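Local structure of CdiA-CT toxin, Conserved domain protein (Yersinia pseudotuberculosis serotype O:3, 4ZQU) at residues W3-L17 with D25-S39. The protein is the C-terminal toxin domain of a contact-dependent growth inhibition protein, probably a nuclease of the PDDEXK superfamily, and is bound here by its immunity protein. Sequence-based numbering, arbitrary orientation.
Sequences WEDYVGKTLPVGSRL and DYFDRATGAVVSAKS
Ser15 O takes the backbone N-H of Phe27 (N to O 2.7 Å), and Leu17 N returns a bond to Asp25 O at 2.8 Å; the two flank Arg16 and Tyr26, a non-hydrogen-bonded antiparallel pair, so 15-17 lies against strand 26-27 by one bridge. The Tyr26 ring is sandwiched between helix 3-9 with Leu11 and the aliphatic part of Arg16. Its chi1 of -67° swings the ring toward the helix, where Leu11 CD1 touches Tyr26 CG at 3.6 Å and Val7 CG1 meets CE2 at 3.7 Å. Arg16 CD makes an off-centre CH-pi contact. Bent at chi2 and chi3, the arginine turns back to the helix, where NH2 pairs with Asp5 OD1 at 2.8 Å and Glu4 adds charge attraction only. Arg16 may thus offset part of the charge where Glu4 OE2 nears Asp25 OD1 (3.0 Å); Ala37 N fixes that aspartate, donating to OD2 on its anti side (2.6 Å). Small Ala37 lets the helix sit close, Ala37 CB lying 3.8 Å from Val7 CG2. Ser15 OG holds Pro12 O across the type II turn, and a water links Ser15 OG to Arg29 N. Arg29 NH1 hydrogen-bonds Ser29 OG, and Asp28 OD1 salt-bridges Arg69, both of the immunity chain. Charges thus tie 15-17 to its own helix, while backbone bonds and apolar packing join 3-17 to both strands.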
ATOM      1  N   TRP A   3      10.151  -6.067 -18.157  1.00 35.13           N
ATOM      2  CA  TRP A   3      10.877  -4.984 -17.504  1.00 34.04           C
ATOM      3  C   TRP A   3      10.605  -4.940 -16.005  1.00 33.17           C
ATOM      4  O   TRP A   3      11.525  -4.762 -15.210  1.00 31.67           O
ATOM      5  CB  TRP A   3      10.516  -3.638 -18.139  1.00 33.68           C
ATOM      6  CG  TRP A   3      11.166  -2.461 -17.468  1.00 30.41           C
ATOM      7  CD1 TRP A   3      10.538  -1.442 -16.811  1.00 28.00           C
ATOM      8  CD2 TRP A   3      12.570  -2.189 -17.381  1.00 28.65           C
ATOM      9  NE1 TRP A   3      11.464  -0.550 -16.328  1.00 26.51           N
ATOM     10  CE2 TRP A   3      12.719  -0.985 -16.663  1.00 27.43           C
ATOM     11  CE3 TRP A   3      13.716  -2.843 -17.842  1.00 28.85           C
ATOM     12  CZ2 TRP A   3      13.967  -0.425 -16.397  1.00 27.75           C
ATOM     13  CZ3 TRP A   3      14.954  -2.284 -17.577  1.00 28.05           C
ATOM     14  CH2 TRP A   3      15.068  -1.088 -16.860  1.00 27.12           C
ATOM     15  N   GLU A   4       9.343  -5.118 -15.629  1.00 36.27           N
ATOM     16  CA  GLU A   4       8.940  -5.053 -14.230  1.00 38.94           C
ATOM     17  C   GLU A   4       9.644  -6.126 -13.406  1.00 35.75           C
ATOM     18  O   GLU A   4      10.020  -5.891 -12.259  1.00 35.25           O
ATOM     19  CB  GLU A   4       7.420  -5.196 -14.103  1.00 46.61           C
ATOM     20  CG  GLU A   4       6.872  -4.823 -12.731  1.00 53.16           C
ATOM     21  CD  GLU A   4       5.361  -4.668 -12.720  1.00 59.89           C
ATOM     22  OE1 GLU A   4       4.719  -4.954 -13.755  1.00 62.15           O
ATOM     23  OE2 GLU A   4       4.814  -4.256 -11.675  1.00 62.55           O
ATOM     24  N   ASP A   5       9.831  -7.298 -14.004  1.00 34.87           N
ATOM     25  CA  ASP A   5      10.495  -8.405 -13.326  1.00 35.04           C
ATOM     26  C   ASP A   5      12.003  -8.194 -13.268  1.00 32.42           C
ATOM     27  O   ASP A   5      12.651  -8.536 -12.277  1.00 31.72           O
ATOM     28  CB  ASP A   5      10.168  -9.725 -14.024  1.00 38.83           C
ATOM     29  CG  ASP A   5       8.697 -10.073 -13.943  1.00 42.34           C
ATOM     30  OD1 ASP A   5       8.308 -10.796 -13.002  1.00 44.31           O
ATOM     31  OD2 ASP A   5       7.925  -9.613 -14.809  1.00 43.44           O
ATOM     32  N   TYR A   6      12.551  -7.629 -14.338  1.00 32.75           N
ATOM     33  CA  TYR A   6      13.972  -7.314 -14.410  1.00 34.15           C
ATOM     34  C   TYR A   6      14.371  -6.309 -13.333  1.00 35.15           C
ATOM     35  O   TYR A   6      15.447  -6.410 -12.738  1.00 36.06           O
ATOM     36  CB  TYR A   6      14.323  -6.774 -15.798  1.00 34.43           C
ATOM     37  CG  TYR A   6      15.748  -6.298 -15.928  1.00 35.39           C
ATOM     38  CD1 TYR A   6      16.768  -7.186 -16.233  1.00 37.77           C
ATOM     39  CD2 TYR A   6      16.074  -4.960 -15.745  1.00 35.28           C
ATOM     40  CE1 TYR A   6      18.075  -6.755 -16.353  1.00 39.99           C
ATOM     41  CE2 TYR A   6      17.378  -4.520 -15.862  1.00 36.42           C
ATOM     42  CZ  TYR A   6      18.374  -5.422 -16.165  1.00 38.81           C
ATOM     43  OH  TYR A   6      19.675  -4.990 -16.284  1.00 40.51           O
ATOM     44  N   VAL A   7      13.499  -5.336 -13.091  1.00 34.40           N
ATOM     45  CA  VAL A   7      13.716  -4.348 -12.043  1.00 32.59           C
ATOM     46  C   VAL A   7      13.833  -5.034 -10.681  1.00 32.34           C
ATOM     47  O   VAL A   7      14.608  -4.611  -9.825  1.00 32.73           O
ATOM     48  CB  VAL A   7      12.576  -3.300 -12.019  1.00 31.24           C
ATOM     49  CG1 VAL A   7      12.673  -2.405 -10.791  1.00 27.86           C
ATOM     50  CG2 VAL A   7      12.602  -2.465 -13.292  1.00 30.06           C
ATOM     51  N   GLY A   8      13.082  -6.113 -10.495  1.00 33.68           N
ATOM     52  CA  GLY A   8      13.103  -6.845  -9.243  1.00 39.33           C
ATOM     53  C   GLY A   8      14.379  -7.616  -8.962  1.00 42.96           C
ATOM     54  O   GLY A   8      14.667  -7.948  -7.812  1.00 44.33           O
ATOM     55  N   LYS A   9      15.145  -7.901 -10.011  1.00 44.34           N
ATOM     56  CA  LYS A   9      16.380  -8.666  -9.875  1.00 45.92           C
ATOM     57  C   LYS A   9      17.443  -7.899  -9.091  1.00 47.59           C
ATOM     58  O   LYS A   9      18.302  -8.500  -8.446  1.00 49.17           O
ATOM     59  CB  LYS A   9      16.912  -9.050 -11.250  1.00 46.40           C
ATOM     60  N   THR A  10      17.374  -6.573  -9.147  1.00 49.90           N
ATOM     61  CA  THR A  10      18.354  -5.713  -8.488  1.00 55.87           C
ATOM     62  C   THR A  10      17.858  -5.234  -7.123  1.00 49.57           C
ATOM     63  O   THR A  10      18.499  -4.407  -6.475  1.00 50.14           O
ATOM     64  CB  THR A  10      18.695  -4.481  -9.362  1.00 65.43           C
ATOM     65  OG1 THR A  10      19.801  -3.767  -8.792  1.00 67.08           O
ATOM     66  CG2 THR A  10      17.499  -3.549  -9.472  1.00 62.69           C
ATOM     67  N   LEU A  11      16.719  -5.764  -6.691  1.00 47.21           N
ATOM     68  CA  LEU A  11      16.088  -5.334  -5.449  1.00 40.19           C
ATOM     69  C   LEU A  11      15.949  -6.489  -4.457  1.00 37.47           C
ATOM     70  O   LEU A  11      15.853  -7.648  -4.865  1.00 36.82           O
ATOM     71  CB  LEU A  11      14.718  -4.719  -5.744  1.00 36.62           C
ATOM     72  CG  LEU A  11      14.750  -3.471  -6.624  1.00 36.41           C
ATOM     73  CD1 LEU A  11      13.345  -2.962  -6.882  1.00 35.85           C
ATOM     74  CD2 LEU A  11      15.605  -2.395  -5.980  1.00 36.83           C
ATOM     75  N   PRO A  12      15.945  -6.174  -3.147  1.00 34.66           N
ATOM     76  CA  PRO A  12      15.800  -7.186  -2.092  1.00 34.51           C
ATOM     77  C   PRO A  12      14.511  -7.997  -2.225  1.00 34.88           C
ATOM     78  O   PRO A  12      13.525  -7.489  -2.762  1.00 35.52           O
ATOM     79  CB  PRO A  12      15.787  -6.349  -0.806  1.00 32.64           C
ATOM     80  CG  PRO A  12      16.506  -5.100  -1.164  1.00 32.09           C
ATOM     81  CD  PRO A  12      16.135  -4.825  -2.586  1.00 31.89           C
ATOM     82  N   VAL A  13      14.521  -9.238  -1.747  1.00 34.57           N
ATOM     83  CA  VAL A  13      13.352 -10.105  -1.861  1.00 34.38           C
ATOM     84  C   VAL A  13      12.196  -9.582  -1.016  1.00 32.88           C
ATOM     85  O   VAL A  13      12.405  -8.967   0.030  1.00 33.31           O
ATOM     86  CB  VAL A  13      13.672 -11.555  -1.444  1.00 34.83           C
ATOM     87  CG1 VAL A  13      14.623 -12.194  -2.438  1.00 37.26           C
ATOM     88  CG2 VAL A  13      14.254 -11.593  -0.044  1.00 35.02           C
ATOM     89  N   GLY A  14      10.977  -9.822  -1.488  1.00 31.55           N
ATOM     90  CA  GLY A  14       9.784  -9.373  -0.794  1.00 30.42           C
ATOM     91  C   GLY A  14       9.410  -7.941  -1.121  1.00 29.55           C
ATOM     92  O   GLY A  14       8.469  -7.394  -0.548  1.00 30.79           O
ATOM     93  N   SER A  15      10.144  -7.334  -2.049  1.00 28.70           N
ATOM     94  CA  SER A  15       9.915  -5.941  -2.417  1.00 30.15           C
ATOM     95  C   SER A  15       8.731  -5.769  -3.357  1.00 32.27           C
ATOM     96  O   SER A  15       8.079  -4.726  -3.349  1.00 33.87           O
ATOM     97  CB  SER A  15      11.168  -5.347  -3.062  1.00 32.08           C
ATOM     98  OG  SER A  15      12.212  -5.211  -2.115  1.00 33.77           O
ATOM     99  N   ARG A  16       8.459  -6.788  -4.166  1.00 33.73           N
ATOM    100  CA  ARG A  16       7.395  -6.707  -5.163  1.00 33.63           C
ATOM    101  C   ARG A  16       6.017  -6.509  -4.545  1.00 32.71           C
ATOM    102  O   ARG A  16       5.554  -7.320  -3.742  1.00 25.60           O
ATOM    103  CB  ARG A  16       7.376  -7.958  -6.038  1.00 32.07           C
ATOM    104  CG  ARG A  16       6.238  -7.960  -7.041  1.00 33.53           C
ATOM    105  CD  ARG A  16       6.542  -7.061  -8.221  1.00 37.74           C
ATOM    106  NE  ARG A  16       7.216  -7.798  -9.284  1.00 42.92           N
ATOM    107  CZ  ARG A  16       6.706  -7.991 -10.496  1.00 44.84           C
ATOM    108  NH1 ARG A  16       5.520  -7.487 -10.807  1.00 45.97           N
ATOM    109  NH2 ARG A  16       7.386  -8.681 -11.400  1.00 44.38           N
ATOM    110  N   LEU A  17       5.370  -5.415  -4.935  1.00 32.90           N
ATOM    111  CA  LEU A  17       4.007  -5.128  -4.521  1.00 33.34           C
ATOM    112  C   LEU A  17       3.020  -5.862  -5.417  1.00 37.94           C
ATOM    113  O   LEU A  17       3.332  -6.154  -6.573  1.00 39.02           O
ATOM    114  CB  LEU A  17       3.750  -3.622  -4.565  1.00 33.25           C
ATOM    115  CG  LEU A  17       4.511  -2.790  -3.535  1.00 31.81           C
ATOM    116  CD1 LEU A  17       4.464  -1.326  -3.916  1.00 32.94           C
ATOM    117  CD2 LEU A  17       3.920  -3.005  -2.156  1.00 27.04           C
ATOM    118  N   ASP A  25       5.598  -0.379  -8.000  1.00 31.64           N
ATOM    119  CA  ASP A  25       5.742  -1.792  -8.328  1.00 29.53           C
ATOM    120  C   ASP A  25       6.575  -2.511  -7.275  1.00 28.19           C
ATOM    121  O   ASP A  25       6.332  -3.675  -6.965  1.00 27.66           O
ATOM    122  CB  ASP A  25       6.370  -1.948  -9.713  1.00 27.80           C
ATOM    123  CG  ASP A  25       5.553  -1.270 -10.798  1.00 31.99           C
ATOM    124  OD1 ASP A  25       4.311  -1.392 -10.775  1.00 33.73           O
ATOM    125  OD2 ASP A  25       6.148  -0.605 -11.670  1.00 33.89           O
ATOM    126  N   TYR A  26       7.554  -1.803  -6.720  1.00 28.62           N
ATOM    127  CA  TYR A  26       8.411  -2.366  -5.684  1.00 28.42           C
ATOM    128  C   TYR A  26       8.477  -1.475  -4.455  1.00 28.57           C
ATOM    129  O   TYR A  26       8.370  -0.253  -4.549  1.00 30.16           O
ATOM    130  CB  TYR A  26       9.820  -2.601  -6.222  1.00 28.55           C
ATOM    131  CG  TYR A  26       9.881  -3.681  -7.265  1.00 28.52           C
ATOM    132  CD1 TYR A  26      10.038  -5.010  -6.903  1.00 28.12           C
ATOM    133  CD2 TYR A  26       9.771  -3.375  -8.614  1.00 30.46           C
ATOM    134  CE1 TYR A  26      10.084  -6.006  -7.853  1.00 27.80           C
ATOM    135  CE2 TYR A  26       9.818  -4.364  -9.573  1.00 32.65           C
ATOM    136  CZ  TYR A  26       9.973  -5.678  -9.186  1.00 31.21           C
ATOM    137  OH  TYR A  26      10.024  -6.670 -10.137  1.00 33.24           O
ATOM    138  N   PHE A  27       8.662  -2.101  -3.300  1.00 25.97           N
ATOM    139  CA  PHE A  27       8.789  -1.380  -2.046  1.00 27.81           C
ATOM    140  C   PHE A  27       9.825  -2.059  -1.167  1.00 30.22           C
ATOM    141  O   PHE A  27       9.634  -3.200  -0.751  1.00 32.55           O
ATOM    142  CB  PHE A  27       7.440  -1.309  -1.328  1.00 29.69           C
ATOM    143  CG  PHE A  27       7.451  -0.454  -0.090  1.00 32.43           C
ATOM    144  CD1 PHE A  27       8.130   0.748  -0.068  1.00 33.58           C
ATOM    145  CD2 PHE A  27       6.779  -0.854   1.052  1.00 33.20           C
ATOM    146  CE1 PHE A  27       8.138   1.540   1.068  1.00 33.89           C
ATOM    147  CE2 PHE A  27       6.788  -0.067   2.190  1.00 32.37           C
ATOM    148  CZ  PHE A  27       7.467   1.129   2.195  1.00 32.12           C
ATOM    149  N   ASP A  28      10.931  -1.370  -0.902  1.00 30.54           N
ATOM    150  CA  ASP A  28      11.927  -1.886   0.030  1.00 29.63           C
ATOM    151  C   ASP A  28      11.315  -1.874   1.423  1.00 26.93           C
ATOM    152  O   ASP A  28      11.164  -0.820   2.034  1.00 28.55           O
ATOM    153  CB  ASP A  28      13.213  -1.056  -0.022  1.00 30.97           C
ATOM    154  CG  ASP A  28      14.367  -1.711   0.724  1.00 32.15           C
ATOM    155  OD1 ASP A  28      14.145  -2.249   1.829  1.00 34.01           O
ATOM    156  OD2 ASP A  28      15.502  -1.680   0.206  1.00 31.41           O
ATOM    157  N   ARG A  29      10.964  -3.055   1.920  1.00 26.71           N
ATOM    158  CA  ARG A  29      10.192  -3.169   3.151  1.00 27.06           C
ATOM    159  C   ARG A  29      10.967  -2.709   4.378  1.00 27.34           C
ATOM    160  O   ARG A  29      10.383  -2.507   5.441  1.00 29.66           O
ATOM    161  CB  ARG A  29       9.724  -4.611   3.350  1.00 26.85           C
ATOM    162  CG  ARG A  29       9.065  -5.222   2.129  1.00 27.26           C
ATOM    163  CD  ARG A  29       7.897  -4.387   1.624  1.00 25.74           C
ATOM    164  NE  ARG A  29       7.332  -4.972   0.413  1.00 23.57           N
ATOM    165  CZ  ARG A  29       6.088  -5.424   0.307  1.00 25.71           C
ATOM    166  NH1 ARG A  29       5.258  -5.341   1.335  1.00 27.58           N
ATOM    167  NH2 ARG A  29       5.668  -5.952  -0.834  1.00 26.78           N
ATOM    168  N   ALA A  30      12.276  -2.539   4.232  1.00 26.46           N
ATOM    169  CA  ALA A  30      13.111  -2.121   5.353  1.00 26.84           C
ATOM    170  C   ALA A  30      13.509  -0.644   5.279  1.00 28.33           C
ATOM    171  O   ALA A  30      13.450   0.064   6.285  1.00 29.85           O
ATOM    172  CB  ALA A  30      14.347  -2.994   5.434  1.00 27.31           C
ATOM    173  N   THR A  31      13.910  -0.176   4.100  1.00 28.63           N
ATOM    174  CA  THR A  31      14.411   1.193   3.967  1.00 28.50           C
ATOM    175  C   THR A  31      13.326   2.200   3.581  1.00 28.66           C
ATOM    176  O   THR A  31      13.429   3.379   3.916  1.00 32.13           O
ATOM    177  CB  THR A  31      15.546   1.287   2.926  1.00 26.89           C
ATOM    178  OG1 THR A  31      15.004   1.177   1.604  1.00 27.90           O
ATOM    179  CG2 THR A  31      16.573   0.193   3.154  1.00 24.68           C
ATOM    180  N   GLY A  32      12.299   1.745   2.874  1.00 25.02           N
ATOM    181  CA  GLY A  32      11.195   2.616   2.513  1.00 24.90           C
ATOM    182  C   GLY A  32      11.323   3.226   1.133  1.00 25.20           C
ATOM    183  O   GLY A  32      10.551   4.108   0.758  1.00 25.80           O
ATOM    184  N   ALA A  33      12.309   2.760   0.376  1.00 25.63           N
ATOM    185  CA  ALA A  33      12.494   3.207  -0.996  1.00 27.34           C
ATOM    186  C   ALA A  33      11.444   2.579  -1.902  1.00 29.54           C
ATOM    187  O   ALA A  33      11.337   1.355  -1.968  1.00 29.42           O
ATOM    188  CB  ALA A  33      13.887   2.858  -1.478  1.00 27.48           C
ATOM    189  N   VAL A  34      10.662   3.405  -2.592  1.00 32.42           N
ATOM    190  CA  VAL A  34       9.690   2.878  -3.546  1.00 32.26           C
ATOM    191  C   VAL A  34      10.218   2.988  -4.970  1.00 32.75           C
ATOM    192  O   VAL A  34      10.934   3.929  -5.312  1.00 34.39           O
ATOM    193  CB  VAL A  34       8.323   3.595  -3.457  1.00 32.71           C
ATOM    194  CG1 VAL A  34       7.728   3.438  -2.078  1.00 33.45           C
ATOM    195  CG2 VAL A  34       8.453   5.061  -3.811  1.00 33.94           C
ATOM    196  N   VAL A  35       9.868   2.008  -5.794  1.00 31.60           N
ATOM    197  CA  VAL A  35      10.288   1.998  -7.184  1.00 32.48           C
ATOM    198  C   VAL A  35       9.098   1.785  -8.108  1.00 32.16           C
ATOM    199  O   VAL A  35       8.303   0.865  -7.914  1.00 30.40           O
ATOM    200  CB  VAL A  35      11.337   0.901  -7.451  1.00 34.37           C
ATOM    201  CG1 VAL A  35      11.678   0.841  -8.932  1.00 36.66           C
ATOM    202  CG2 VAL A  35      12.588   1.144  -6.626  1.00 34.76           C
ATOM    203  N   SER A  36       8.973   2.648  -9.110  1.00 33.31           N
ATOM    204  CA  SER A  36       7.974   2.462 -10.152  1.00 32.38           C
ATOM    205  C   SER A  36       8.645   2.053 -11.457  1.00 31.91           C
ATOM    206  O   SER A  36       9.454   2.800 -12.008  1.00 32.33           O
ATOM    207  CB  SER A  36       7.158   3.733 -10.358  1.00 34.19           C
ATOM    208  OG  SER A  36       6.168   3.523 -11.349  1.00 35.99           O
ATOM    209  N   ALA A  37       8.309   0.859 -11.939  1.00 29.67           N
ATOM    210  CA  ALA A  37       8.891   0.323 -13.163  1.00 29.42           C
ATOM    211  C   ALA A  37       8.039   0.672 -14.374  1.00 33.02           C
ATOM    212  O   ALA A  37       6.983   0.079 -14.593  1.00 37.24           O
ATOM    213  CB  ALA A  37       9.060  -1.189 -13.053  1.00 27.75           C
ATOM    214  N   LYS A  38       8.504   1.639 -15.156  1.00 32.83           N
ATOM    215  CA  LYS A  38       7.813   2.040 -16.374  1.00 34.83           C
ATOM    216  C   LYS A  38       8.627   1.630 -17.595  1.00 33.66           C
ATOM    217  O   LYS A  38       9.852   1.732 -17.596  1.00 33.66           O
ATOM    218  CB  LYS A  38       7.560   3.551 -16.379  1.00 40.08           C
ATOM    219  CG  LYS A  38       6.792   4.057 -17.598  1.00 45.48           C
ATOM    220  CD  LYS A  38       6.535   5.559 -17.530  1.00 47.50           C
ATOM    221  CE  LYS A  38       5.931   6.072 -18.830  1.00 50.09           C
ATOM    222  NZ  LYS A  38       4.611   5.448 -19.122  1.00 51.48           N
ATOM    223  N   SER A  39       7.945   1.162 -18.633  1.00 34.07           N
ATOM    224  CA  SER A  39       8.625   0.713 -19.841  1.00 34.49           C
ATOM    225  C   SER A  39       7.960   1.241 -21.103  1.00 36.25           C
ATOM    226  O   SER A  39       6.736   1.279 -21.208  1.00 38.09           O
ATOM    227  CB  SER A  39       8.677  -0.815 -19.888  1.00 34.20           C
ATOM    228  OG  SER A  39       9.308  -1.264 -21.077  1.00 36.37           O
TER
HETATM  229  O   HOH W   1      12.053  -5.820   0.649  1.00 27.37           O